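Side-chain contact in major Capsid Protein VP1 (Chimpanzee polyomavirus Bob, PDB 6Y9I), which forms the outer shell of the polyomavirus capsid as pentamers and probably engages glycan receptors on host cells: residues His165-Asp168 with Ile169-Leu172. Numbering follows the deposited sequence.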
loop_
_atom_site.group_PDB
_atom_site.type_symbol
_atom_site.label_atom_id
_atom_site.label_comp_id
_atom_site.label_asym_id
_atom_site.label_seq_id
_atom_site.Cartn_x
_atom_site.Cartn_y
_atom_site.Cartn_z
ATOM N N HIS A 165 10.192 25.161 23.026
ATOM C CA HIS A 165 9.154 25.430 22.011
ATOM C C HIS A 165 9.714 26.399 20.984
ATOM O O HIS A 165 10.599 27.200 21.277
ATOM C CB HIS A 165 7.893 25.946 22.714
ATOM C CG HIS A 165 7.514 25.093 23.871
ATOM N ND1 HIS A 165 7.080 23.791 23.705
ATOM C CD2 HIS A 165 7.531 25.326 25.200
ATOM C CE1 HIS A 165 6.841 23.259 24.884
ATOM N NE2 HIS A 165 7.110 24.175 25.821
ATOM N N PRO A 166 9.212 26.349 19.736
ATOM C CA PRO A 166 9.670 27.266 18.706
ATOM C C PRO A 166 9.644 28.753 19.092
ATOM O O PRO A 166 10.571 29.418 18.716
ATOM C CB PRO A 166 8.696 26.985 17.557
ATOM C CG PRO A 166 8.360 25.524 17.729
ATOM C CD PRO A 166 8.258 25.348 19.227
ATOM N N ASN A 167 8.618 29.230 19.805
ATOM C CA ASN A 167 8.537 30.669 20.164
ATOM C C ASN A 167 9.557 31.067 21.242
ATOM O O ASN A 167 9.871 32.278 21.270
ATOM C CB ASN A 167 7.139 31.150 20.532
ATOM C CG ASN A 167 7.027 32.613 20.171
ATOM O OD1 ASN A 167 7.558 33.034 19.143
ATOM N ND2 ASN A 167 6.399 33.403 21.023
ATOM N N ASP A 168 10.061 30.123 22.042
ATOM C CA ASP A 168 11.204 30.302 22.969
ATOM C C ASP A 168 12.378 30.794 22.135
ATOM O O ASP A 168 13.139 31.599 22.632
ATOM C CB ASP A 168 11.598 29.019 23.722
ATOM C CG ASP A 168 10.566 28.493 24.716
ATOM O OD1 ASP A 168 9.724 29.296 25.162
ATOM O OD2 ASP A 168 10.589 27.267 25.053
ATOM N N ILE A 169 12.499 30.351 20.889
ATOM C CA ILE A 169 13.615 30.793 20.016
ATOM C C ILE A 169 13.158 31.997 19.209
ATOM O O ILE A 169 13.875 32.983 19.215
ATOM C CB ILE A 169 14.131 29.633 19.149
ATOM C CG1 ILE A 169 14.824 28.623 20.059
ATOM C CG2 ILE A 169 15.049 30.146 18.051
ATOM C CD1 ILE A 169 14.553 27.213 19.713
ATOM N N ALA A 170 11.998 31.926 18.570
ATOM C CA ALA A 170 11.520 32.954 17.619
ATOM C C ALA A 170 11.142 34.244 18.370
ATOM O O ALA A 170 11.301 35.320 17.769
ATOM C CB ALA A 170 10.354 32.409 16.842
ATOM N N LYS A 171 10.624 34.112 19.599
ATOM C CA LYS A 171 10.197 35.208 20.518
ATOM C C LYS A 171 9.310 36.196 19.761
ATOM O O LYS A 171 9.588 37.407 19.791
ATOM C CB LYS A 171 11.420 35.907 21.110
ATOM C CG LYS A 171 12.354 34.999 21.884
ATOM C CD LYS A 171 13.643 35.674 22.296
ATOM C CE LYS A 171 14.839 34.796 22.041
ATOM N NZ LYS A 171 16.082 35.579 22.127
ATOM N N LEU A 172 8.303 35.687 19.065
ATOM C CA LEU A 172 7.266 36.524 18.435
ATOM C C LEU A 172 6.324 36.981 19.551
ATOM O O LEU A 172 6.070 36.185 20.473
ATOM C CB LEU A 172 6.524 35.707 17.371
ATOM C CG LEU A 172 7.377 35.161 16.222
ATOM C CD1 LEU A 172 6.541 34.240 15.342
ATOM C CD2 LEU A 172 7.989 36.280 15.379
#
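The Asn167 carboxamide lies against the backbone of Leu172 and bonds to both its N and its O. Leu172 N gives a hydrogen bond to Asn167 OD1 at 2.8 Å. Leu172 N lies tilted 23° from the plane of the Asn167 side-chain carbonyl. The return bond, from Asn167 ND2 to Leu172 O, is 2.9 Å long and almost straight. It reaches a lone pair of that oxygen and stays in the amide plane of Asn167. Two bonds of opposite direction therefore fix the rotation of the amide. With chi1 at -151°, CG swings away from the backbone N of Asn167, and the amide extends toward the chain beyond the helix. Leu172 CB packs on Asn167 OD1 at 3.4 Å, and Ala170 CB approaches the same oxygen.

The motif is a short single-turn helix, 166-170, in the loops outside the antiparallel sheets of the coat protein. Lys171 ends it with positive phi. Lys171 N still bonds to Asn167 O, so Asn167 holds the exit with both main chain and side chain. At the start of the helix, backbone His165 N gives a hydrogen bond to Asp168 OD2 at 2.9 Å, from above the carboxylate plane. The His165 ring turns away, stacks with Tyr155 and bonds through ND1 to Glu201. Pro166 and Ile169 rest on Trp202 of strand 202-204. The aliphatic chain of Lys171 runs past Asp168 O, with CG 3.6 Å from it.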